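Local coordinates for alpha-1,3-glucanase (Bacillus circulans, PDB 5ZRU), which hydrolyses alpha-1,3-glucan as a GH87-type alpha-1,3-glucanase, this chain being its catalytic unit, which holds calcium and zinc ions, at residues Q42-Y54 against A129-H141. Sequence-based numbering, arbitrary orientation.
Sequences QALTASEASGQRY and AGGRPLFRFDEVH. With CA (calcium ion), chain M; PE5 (3,6,9,12,15,18,21,24-octaoxahexacosan-1-ol), chain C.
A buried salt bridge between E48 and R136 ties the short 3-10 turn of 45-48 to the break in strand 132-144, within the D1 part of the catalytic unit. The two side chains meet nearly perpendicular to each other. R136 NE donates to E48 OE2 at 2.7 Å, nearly straight (163°), on the anti lone pair of OE2. The backbone N of R136 reaches the same OE2 at 3.1 Å, from above the carboxylate plane. A weak bond runs from F135 N to E48 OE1. The R136 chain bends at chi3 (-78°), and its guanidinium ends against the 42-45 backbone. There NH1 and NH2 grip Q42 O end-on, NH2 at 2.8 Å. L44 O lies over one face of the guanidinium and P133 O over the other. A leucine in place of R136 would probably leave the E48 carboxylate without its charged mate and Q42 O without both guanidinium donors. R132 NH1 donates to Q42 OE1 at 3.0 Å from above the amide plane. Water 1 joins the same two side chains.

The next residue after R136, F137, sets the CZ edge of its ring against the face of Y54, a T-shaped pair with centroids 5.3 Å apart and planes at 84°. CZ also meets A49 CB at 3.7 Å. F137 CE1 comes 3.3 Å from T45 O.

Further along 42-54, S50 and R53 bind a calcium ion together with D22, T23 and D169. F137 also packs on strands 76-82 and 166-174, while Y54 pairs with Q35 of strand 33-36.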
loop_
_atom_site.group_PDB
_atom_site.type_symbol
_atom_site.label_atom_id
_atom_site.label_comp_id
_atom_site.label_asym_id
_atom_site.label_seq_id
_atom_site.Cartn_x
_atom_site.Cartn_y
_atom_site.Cartn_z
ATOM N N GLN A 42 1.537 -18.715 7.205
ATOM C CA GLN A 42 0.967 -18.166 5.978
ATOM C C GLN A 42 0.107 -19.165 5.219
ATOM O O GLN A 42 -0.537 -18.781 4.235
ATOM C CB GLN A 42 2.077 -17.636 5.067
ATOM C CG GLN A 42 2.783 -16.436 5.688
ATOM C CD GLN A 42 3.972 -15.971 4.881
ATOM O OE1 GLN A 42 3.879 -15.802 3.668
ATOM N NE2 GLN A 42 5.103 -15.770 5.555
ATOM N N ALA A 43 0.073 -20.425 5.655
ATOM C CA ALA A 43 -0.910 -21.344 5.102
ATOM C C ALA A 43 -2.330 -20.942 5.483
ATOM O O ALA A 43 -3.274 -21.338 4.793
ATOM C CB ALA A 43 -0.630 -22.772 5.567
ATOM N N LEU A 44 -2.496 -20.164 6.552
ATOM C CA LEU A 44 -3.817 -19.792 7.057
ATOM C C LEU A 44 -4.233 -18.440 6.495
ATOM O O LEU A 44 -3.457 -17.479 6.543
ATOM C CB LEU A 44 -3.815 -19.728 8.585
ATOM C CG LEU A 44 -3.425 -20.994 9.343
ATOM C CD1 LEU A 44 -3.201 -20.676 10.815
ATOM C CD2 LEU A 44 -4.513 -22.048 9.171
ATOM N N THR A 45 -5.465 -18.367 5.980
ATOM C CA THR A 45 -5.994 -17.098 5.486
ATOM C C THR A 45 -5.868 -16.001 6.539
ATOM O O THR A 45 -5.578 -14.837 6.216
ATOM C CB THR A 45 -7.456 -17.287 5.060
ATOM O OG1 THR A 45 -7.520 -18.258 4.006
ATOM C CG2 THR A 45 -8.070 -15.964 4.562
ATOM N N ALA A 46 -6.028 -16.363 7.816
ATOM C CA ALA A 46 -5.988 -15.364 8.873
ATOM C C ALA A 46 -4.618 -14.701 9.023
ATOM O O ALA A 46 -4.535 -13.642 9.653
ATOM C CB ALA A 46 -6.413 -15.993 10.202
ATOM N N SER A 47 -3.546 -15.279 8.459
ATOM C CA SER A 47 -2.241 -14.615 8.513
ATOM C C SER A 47 -2.255 -13.260 7.818
ATOM O O SER A 47 -1.402 -12.407 8.117
ATOM C CB SER A 47 -1.148 -15.485 7.880
ATOM O OG SER A 47 -1.369 -15.666 6.486
ATOM N N GLU A 48 -3.194 -13.037 6.899
ATOM C CA GLU A 48 -3.301 -11.760 6.210
ATOM C C GLU A 48 -4.413 -10.866 6.748
ATOM O O GLU A 48 -4.639 -9.785 6.193
ATOM C CB GLU A 48 -3.514 -11.986 4.707
ATOM C CG GLU A 48 -2.309 -12.581 3.987
ATOM C CD GLU A 48 -2.507 -12.566 2.492
ATOM O OE1 GLU A 48 -2.225 -11.525 1.850
ATOM O OE2 GLU A 48 -2.982 -13.581 1.958
ATOM N N ALA A 49 -5.114 -11.276 7.802
ATOM C CA ALA A 49 -6.074 -10.388 8.447
ATOM C C ALA A 49 -5.364 -9.442 9.411
ATOM O O ALA A 49 -4.318 -9.775 9.978
ATOM C CB ALA A 49 -7.128 -11.195 9.209
ATOM N N SER A 50 -5.937 -8.247 9.604
ATOM C CA SER A 50 -5.361 -7.353 10.603
ATOM C C SER A 50 -5.372 -8.048 11.960
ATOM O O SER A 50 -6.343 -8.721 12.331
ATOM C CB SER A 50 -6.117 -6.018 10.668
ATOM O OG SER A 50 -7.436 -6.209 11.164
ATOM N N GLY A 51 -4.256 -7.943 12.677
ATOM C CA GLY A 51 -4.128 -8.623 13.951
ATOM C C GLY A 51 -4.185 -10.135 13.848
ATOM O O GLY A 51 -4.350 -10.813 14.868
ATOM N N GLN A 52 -4.038 -10.666 12.623
ATOM C CA GLN A 52 -4.082 -12.105 12.348
ATOM C C GLN A 52 -5.372 -12.744 12.867
ATOM O O GLN A 52 -5.382 -13.885 13.337
ATOM C CB GLN A 52 -2.846 -12.810 12.912
ATOM C CG GLN A 52 -1.529 -12.263 12.326
ATOM C CD GLN A 52 -1.101 -10.957 12.977
ATOM O OE1 GLN A 52 -1.091 -10.834 14.210
ATOM N NE2 GLN A 52 -0.751 -9.976 12.158
ATOM N N ARG A 53 -6.477 -12.003 12.768
ATOM C CA ARG A 53 -7.779 -12.456 13.241
ATOM C C ARG A 53 -8.860 -11.872 12.344
ATOM O O ARG A 53 -8.803 -10.694 12.010
ATOM C CB ARG A 53 -8.037 -12.008 14.687
ATOM C CG ARG A 53 -7.127 -12.636 15.719
ATOM C CD ARG A 53 -7.065 -11.789 16.974
ATOM N NE ARG A 53 -8.314 -11.835 17.723
ATOM C CZ ARG A 53 -8.649 -12.824 18.546
ATOM N NH1 ARG A 53 -7.830 -13.856 18.711
ATOM N NH2 ARG A 53 -9.805 -12.792 19.196
ATOM N N TYR A 54 -9.840 -12.686 11.956
ATOM C CA TYR A 54 -10.996 -12.160 11.241
ATOM C C TYR A 54 -12.206 -13.024 11.562
ATOM O O TYR A 54 -12.090 -14.075 12.196
ATOM C CB TYR A 54 -10.750 -12.090 9.725
ATOM C CG TYR A 54 -10.724 -13.430 9.005
ATOM C CD1 TYR A 54 -9.574 -14.224 9.002
ATOM C CD2 TYR A 54 -11.838 -13.884 8.304
ATOM C CE1 TYR A 54 -9.542 -15.447 8.311
ATOM C CE2 TYR A 54 -11.817 -15.102 7.614
ATOM C CZ TYR A 54 -10.664 -15.876 7.621
ATOM O OH TYR A 54 -10.641 -17.074 6.936
ATOM N N ALA A 129 -3.199 -23.371 -9.274
ATOM C CA ALA A 129 -2.206 -24.382 -9.612
ATOM C C ALA A 129 -0.780 -23.856 -9.523
ATOM O O ALA A 129 0.161 -24.659 -9.549
ATOM C CB ALA A 129 -2.475 -24.929 -11.014
ATOM N N GLY A 130 -0.596 -22.540 -9.401
ATOM C CA GLY A 130 0.718 -21.938 -9.441
ATOM C C GLY A 130 1.454 -21.769 -8.127
ATOM O O GLY A 130 2.575 -21.244 -8.142
ATOM N N GLY A 131 0.887 -22.168 -6.992
ATOM C CA GLY A 131 1.616 -22.082 -5.739
ATOM C C GLY A 131 0.702 -21.747 -4.567
ATOM O O GLY A 131 -0.516 -21.897 -4.643
ATOM N N ARG A 132 1.335 -21.303 -3.461
ATOM C CA ARG A 132 0.592 -20.974 -2.245
ATOM C C ARG A 132 0.006 -19.560 -2.327
ATOM O O ARG A 132 0.589 -18.671 -2.951
ATOM C CB ARG A 132 1.489 -21.090 -1.014
ATOM C CG ARG A 132 2.641 -20.088 -0.946
ATOM C CD ARG A 132 3.482 -20.367 0.288
ATOM N NE ARG A 132 4.652 -19.505 0.401
ATOM C CZ ARG A 132 4.655 -18.336 1.035
ATOM N NH1 ARG A 132 3.541 -17.887 1.603
ATOM N NH2 ARG A 132 5.773 -17.624 1.113
ATOM N N PRO A 133 -1.149 -19.331 -1.703
ATOM C CA PRO A 133 -1.858 -18.058 -1.897
ATOM C C PRO A 133 -1.386 -16.945 -0.972
ATOM O O PRO A 133 -1.086 -17.166 0.206
ATOM C CB PRO A 133 -3.315 -18.428 -1.589
ATOM C CG PRO A 133 -3.184 -19.483 -0.525
ATOM C CD PRO A 133 -1.977 -20.308 -0.973
ATOM N N LEU A 134 -1.326 -15.736 -1.539
ATOM C CA LEU A 134 -1.297 -14.471 -0.815
ATOM C C LEU A 134 -2.296 -13.538 -1.493
ATOM O O LEU A 134 -2.983 -13.932 -2.443
ATOM C CB LEU A 134 0.117 -13.867 -0.779
ATOM C CG LEU A 134 1.172 -14.670 -0.003
ATOM C CD1 LEU A 134 2.559 -14.019 -0.166
ATOM C CD2 LEU A 134 0.809 -14.765 1.464
ATOM N N PHE A 135 -2.395 -12.293 -1.004
ATOM C CA PHE A 135 -3.432 -11.363 -1.475
ATOM C C PHE A 135 -4.822 -11.974 -1.263
ATOM O O PHE A 135 -5.691 -11.905 -2.131
ATOM C CB PHE A 135 -3.207 -10.996 -2.956
ATOM C CG PHE A 135 -3.932 -9.734 -3.432
ATOM C CD1 PHE A 135 -4.751 -8.992 -2.590
ATOM C CD2 PHE A 135 -3.776 -9.309 -4.746
ATOM C CE1 PHE A 135 -5.408 -7.838 -3.061
ATOM C CE2 PHE A 135 -4.416 -8.160 -5.221
ATOM C CZ PHE A 135 -5.241 -7.427 -4.377
ATOM N N ARG A 136 -5.037 -12.597 -0.100
ATOM C CA ARG A 136 -6.328 -13.233 0.138
ATOM C C ARG A 136 -7.413 -12.245 0.552
ATOM O O ARG A 136 -8.600 -12.588 0.477
ATOM C CB ARG A 136 -6.170 -14.346 1.182
ATOM C CG ARG A 136 -5.462 -15.580 0.601
ATOM C CD ARG A 136 -5.050 -16.584 1.681
ATOM N NE ARG A 136 -3.838 -16.125 2.353
ATOM C CZ ARG A 136 -2.973 -16.923 2.973
ATOM N NH1 ARG A 136 -3.186 -18.237 3.028
ATOM N NH2 ARG A 136 -1.887 -16.404 3.520
ATOM N N PHE A 137 -7.047 -11.032 0.975
ATOM C CA PHE A 137 -8.027 -10.032 1.371
ATOM C C PHE A 137 -8.106 -8.912 0.335
ATOM O O PHE A 137 -7.177 -8.677 -0.444
ATOM C CB PHE A 137 -7.708 -9.465 2.764
ATOM C CG PHE A 137 -8.073 -10.396 3.897
ATOM C CD1 PHE A 137 -7.212 -11.421 4.280
ATOM C CD2 PHE A 137 -9.283 -10.251 4.567
ATOM C CE1 PHE A 137 -7.551 -12.293 5.320
ATOM C CE2 PHE A 137 -9.642 -11.120 5.609
ATOM C CZ PHE A 137 -8.777 -12.137 5.990
ATOM N N ASP A 138 -9.252 -8.235 0.327
ATOM C CA ASP A 138 -9.523 -7.134 -0.588
ATOM C C ASP A 138 -10.465 -6.174 0.126
ATOM O O ASP A 138 -10.895 -6.433 1.252
ATOM C CB ASP A 138 -10.127 -7.646 -1.908
ATOM C CG ASP A 138 -9.931 -6.669 -3.074
ATOM O OD1 ASP A 138 -9.353 -5.580 -2.878
ATOM O OD2 ASP A 138 -10.359 -6.994 -4.200
ATOM N N GLU A 139 -10.812 -5.069 -0.535
ATOM C CA GLU A 139 -11.720 -4.096 0.060
ATOM C C GLU A 139 -12.809 -3.715 -0.928
ATOM O O GLU A 139 -12.639 -3.839 -2.147
ATOM C CB GLU A 139 -10.972 -2.831 0.521
ATOM C CG GLU A 139 -10.021 -3.109 1.670
ATOM C CD GLU A 139 -9.353 -1.860 2.200
ATOM O OE1 GLU A 139 -9.662 -0.749 1.730
ATOM O OE2 GLU A 139 -8.497 -2.004 3.078
ATOM N N VAL A 140 -13.948 -3.291 -0.377
ATOM C CA VAL A 140 -14.991 -2.597 -1.123
ATOM C C VAL A 140 -15.437 -1.434 -0.253
ATOM O O VAL A 140 -15.180 -1.406 0.952
ATOM C CB VAL A 140 -16.208 -3.485 -1.487
ATOM C CG1 VAL A 140 -15.822 -4.531 -2.532
ATOM C CG2 VAL A 140 -16.786 -4.158 -0.242
ATOM N N HIS A 141 -16.089 -0.454 -0.873
ATOM C CA HIS A 141 -16.681 0.627 -0.095
ATOM C C HIS A 141 -18.030 0.993 -0.692
ATOM O O HIS A 141 -18.307 0.730 -1.863
ATOM C CB HIS A 141 -15.751 1.856 0.003
ATOM C CG HIS A 141 -15.469 2.540 -1.304
ATOM N ND1 HIS A 141 -14.521 2.085 -2.198
ATOM C CD2 HIS A 141 -15.976 3.678 -1.843
ATOM C CE1 HIS A 141 -14.473 2.899 -3.240
ATOM N NE2 HIS A 141 -15.350 3.870 -3.051
HETATM CA CA CA M . -8.688 -8.391 12.271
HETATM C C48 PE5 C . -15.188 -3.765 -14.454
HETATM C C50 PE5 C . -14.270 -4.576 -13.532
HETATM O O1 PE5 C . -14.863 -5.811 -13.228
HETATM C C1 PE5 C . -14.076 -6.667 -12.445
HETATM C C2 PE5 C . -14.880 -7.892 -12.003
HETATM O O2 PE5 C . -15.923 -7.494 -11.159
HETATM C C3 PE5 C . -16.829 -8.496 -10.796
HETATM C C4 PE5 C . -17.944 -7.895 -9.931
HETATM O O3 PE5 C . -17.390 -7.260 -8.809
HETATM C C5 PE5 C . -18.295 -6.736 -7.875
HETATM C C6 PE5 C . -17.908 -5.298 -7.496
HETATM O O4 PE5 C . -17.005 -5.260 -6.420
HETATM C C7 PE5 C . -15.978 -4.306 -6.513
HETATM C C8 PE5 C . -16.558 -2.916 -6.785
HETATM O O5 PE5 C . -15.543 -2.069 -7.223
HETATM C C9 PE5 C . -15.983 -0.849 -7.757
HETATM C C10 PE5 C . -15.706 0.254 -6.744
HETATM O O6 PE5 C . -16.888 0.951 -6.487
HETATM C C11 PE5 C . -16.901 1.655 -5.280
HETATM C C12 PE5 C . -18.313 2.127 -4.963
HETATM O O7 PE5 C . -18.275 3.519 -4.932
HETATM C C13 PE5 C . -19.045 4.112 -3.926
HETATM C C14 PE5 C . -19.419 5.521 -4.380
HETATM O O8 PE5 C . -19.635 5.492 -5.762
HETATM C C15 PE5 C . -19.924 6.727 -6.364
HETATM C C16 PE5 C . -21.336 6.683 -6.965
HETATM O O52 PE5 C . -21.282 6.604 -8.363
HETATM O O HOH W 1 5.879 -14.843 2.007
HETATM O O HOH W 2 0.551 -18.782 1.605
HETATM O O HOH W 3 -5.594 -19.775 2.707
HETATM O O HOH W 4 -4.440 -9.881 1.406
HETATM O O HOH W 5 -8.188 -7.830 14.624
#